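Local coordinates for macrophage migration inhibitory factor (Oncomelania hupensis, PDB 6LR3), which belongs to the macrophage migration inhibitory factor family, whose members are small alpha/beta proteins that assemble as trimers, at residues 7-12 and 44-48. Sequence-based numbering, arbitrary orientation.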
ATOM      1  N   ASN B   7       4.339  -7.339  -4.566  1.00 11.58           N
ATOM      2  CA  ASN B   7       5.644  -6.819  -4.092  1.00 12.15           C
ATOM      3  C   ASN B   7       6.621  -7.996  -4.108  1.00 12.90           C
ATOM      4  O   ASN B   7       6.453  -8.931  -3.328  1.00 13.41           O
ATOM      5  CB  ASN B   7       5.545  -6.225  -2.692  1.00 13.02           C
ATOM      6  CG  ASN B   7       4.486  -5.155  -2.615  1.00 14.33           C
ATOM      7  OD1 ASN B   7       4.702  -4.033  -3.105  1.00 14.68           O
ATOM      8  ND2 ASN B   7       3.318  -5.491  -2.060  1.00 14.71           N
ATOM      9  N   THR B   8       7.602  -7.975  -4.997  1.00 13.07           N
ATOM     10  CA  THR B   8       8.563  -9.095  -5.091  1.00 13.08           C
ATOM     11  C   THR B   8       9.966  -8.557  -5.298  1.00 13.59           C
ATOM     12  O   THR B   8      10.136  -7.544  -5.977  1.00 12.64           O
ATOM     13  CB  THR B   8       8.154 -10.077  -6.195  1.00 13.99           C
ATOM     14  OG1 THR B   8       9.071 -11.182  -6.116  1.00 13.17           O
ATOM     15  CG2 THR B   8       8.164  -9.436  -7.584  1.00 13.26           C
ATOM     16  N   ASN B   9      10.939  -9.269  -4.744  1.00 12.76           N
ATOM     17  CA  ASN B   9      12.370  -8.990  -4.985  1.00 14.58           C
ATOM     18  C   ASN B   9      12.820  -9.675  -6.269  1.00 15.20           C
ATOM     19  O   ASN B   9      13.940  -9.416  -6.691  1.00 17.08           O
ATOM     20  CB  ASN B   9      13.253  -9.349  -3.805  1.00 13.82           C
ATOM     21  CG  ASN B   9      13.144 -10.787  -3.392  1.00 16.93           C
ATOM     22  OD1 ASN B   9      12.303 -11.524  -3.901  1.00 17.32           O
ATOM     23  ND2 ASN B   9      14.027 -11.202  -2.480  1.00 17.06           N
ATOM     24  N   VAL B  10      11.965 -10.466  -6.917  1.00 14.27           N
ATOM     25  CA  VAL B  10      12.323 -11.048  -8.228  1.00 14.61           C
ATOM     26  C   VAL B  10      12.448  -9.901  -9.227  1.00 16.77           C
ATOM     27  O   VAL B  10      11.576  -9.013  -9.280  1.00 15.54           O
ATOM     28  CB  VAL B  10      11.309 -12.106  -8.670  1.00 14.97           C
ATOM     29  CG1 VAL B  10      11.604 -12.596 -10.082  1.00 15.12           C
ATOM     30  CG2 VAL B  10      11.274 -13.252  -7.677  1.00 15.30           C
ATOM     31  N   ALA B  11      13.540  -9.915 -10.010  1.00 18.36           N
ATOM     32  CA  ALA B  11      13.844  -8.828 -10.963  1.00 19.61           C
ATOM     33  C   ALA B  11      12.850  -8.863 -12.124  1.00 20.73           C
ATOM     34  O   ALA B  11      12.477  -9.960 -12.554  1.00 20.84           O
ATOM     35  CB  ALA B  11      15.271  -8.949 -11.408  1.00 20.59           C
ATOM     36  N   GLU B  12      12.500  -7.694 -12.640  1.00 22.33           N
ATOM     37  CA  GLU B  12      11.560  -7.519 -13.777  1.00 24.73           C
ATOM     38  C   GLU B  12      12.029  -8.392 -14.947  1.00 23.07           C
ATOM     39  O   GLU B  12      11.181  -9.065 -15.581  1.00 21.38           O
ATOM     40  CB  GLU B  12      11.495  -6.047 -14.186  1.00 31.55           C
ATOM     41  CG  GLU B  12      10.349  -5.716 -15.129  1.00 38.76           C
ATOM     42  CD  GLU B  12      10.232  -4.242 -15.469  1.00 49.72           C
ATOM     43  OE1 GLU B  12       9.249  -3.571 -15.030  1.00 52.69           O
ATOM     44  OE2 GLU B  12      11.145  -3.769 -16.159  1.00 60.45           O
ATOM     45  N   SER B  44       8.315  -5.127  -9.025  1.00 17.38           N
ATOM     46  CA  SER B  44       9.395  -6.133  -9.185  1.00 16.63           C
ATOM     47  C   SER B  44      10.731  -5.464  -8.850  1.00 16.80           C
ATOM     48  O   SER B  44      10.806  -4.207  -8.837  1.00 15.94           O
ATOM     49  CB  SER B  44       9.360  -6.711 -10.566  1.00 19.09           C
ATOM     50  OG  SER B  44       9.614  -5.704 -11.491  1.00 20.93           O
ATOM     51  N   GLY B  45      11.714  -6.281  -8.523  1.00 16.66           N
ATOM     52  CA  GLY B  45      13.033  -5.804  -8.076  1.00 17.48           C
ATOM     53  C   GLY B  45      12.876  -4.939  -6.844  1.00 17.51           C
ATOM     54  O   GLY B  45      13.742  -4.073  -6.597  1.00 17.36           O
ATOM     55  N   ALA B  46      11.824  -5.159  -6.072  1.00 15.10           N
ATOM     56  CA  ALA B  46      11.533  -4.382  -4.859  1.00 16.80           C
ATOM     57  C   ALA B  46      12.557  -4.732  -3.789  1.00 15.90           C
ATOM     58  O   ALA B  46      13.042  -5.883  -3.758  1.00 17.03           O
ATOM     59  CB  ALA B  46      10.127  -4.590  -4.402  1.00 17.15           C
ATOM     60  N   ASN B  47      12.860  -3.767  -2.928  1.00 15.44           N
ATOM     61  CA  ASN B  47      13.760  -4.021  -1.782  1.00 15.72           C
ATOM     62  C   ASN B  47      12.934  -4.601  -0.643  1.00 15.42           C
ATOM     63  O   ASN B  47      12.703  -3.919   0.365  1.00 15.38           O
ATOM     64  CB  ASN B  47      14.524  -2.780  -1.370  1.00 17.08           C
ATOM     65  CG  ASN B  47      15.591  -3.164  -0.380  1.00 17.76           C
ATOM     66  OD1 ASN B  47      15.743  -4.346  -0.036  1.00 19.10           O
ATOM     67  ND2 ASN B  47      16.301  -2.166   0.115  1.00 21.51           N
ATOM     68  N   ILE B  48      12.469  -5.823  -0.841  1.00 14.19           N
ATOM     69  CA  ILE B  48      11.644  -6.540   0.142  1.00 15.45           C
ATOM     70  C   ILE B  48      12.411  -7.791   0.553  1.00 16.86           C
ATOM     71  O   ILE B  48      12.868  -8.558  -0.315  1.00 17.50           O
ATOM     72  CB  ILE B  48      10.229  -6.822  -0.395  1.00 13.77           C
ATOM     73  CG1 ILE B  48       9.384  -7.496   0.678  1.00 15.47           C
ATOM     74  CG2 ILE B  48      10.228  -7.627  -1.705  1.00 15.02           C
ATOM     75  CD1 ILE B  48       7.904  -7.504   0.299  1.00 16.07           C
TER
HETATM   76  O   HOH W   1      15.440  -8.765  -0.961  1.00 27.72           O
HETATM   77  O   HOH W   2       7.748  -4.117 -12.871  1.00 28.57           O
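Gly45 N donates to Val10 O at 2.8 Å, and Ala46 N donates to Thr8 O at 2.9 Å. These two backbone bonds join residues 8-10, where strand 3-8 runs into a turn, to the loop after strand 39-43. The two strands are parallel neighbours with helix 19-31 between them in sequence, a beta-alpha-beta unit. Gly45 N lies well above the carbonyl plane of Val10, 46° out of it. A CA-H...O contact from Asn9 CA to Ala46 O, 3.4 Å, continues the link. Gly45 takes a positive phi (58°), easy for glycine, where successive N-H groups reach Val10 O and Thr8 O.

Ile48 turns its side chain to the other segment. Its CG2 packs on the backbone at Asn9 N, 3.5 Å away, and on Thr8 C, while CD1 reaches Asn7 CB. The Asn9 torsion (chi1 58°) lays the amide alongside Ile48 O, 3.6 Å from ND2, and a water bridges the two. Asn9 CB approaches Ala46 O and Ile48 O. The amide is also held by Cys57 N at OD1 and Asn55 O at ND2. Thr8 OG1 accepts from Val10 N at 3.1 Å, an ST turn, and also bonds Cys57 O. At the other end, Ser44 OG lies against Glu12 CB at 3.3 Å, and a second water joins it to Glu12 OE1.

Ile48 also pairs with a strand of the second subunit, extending the sheet across the trimer interface. Two backbone bonds hold the loop, with one water bridge at each end. Asn9 N is buried without a partner beside Ile48 CG2, a probable energetic cost within this otherwise well-bonded turn.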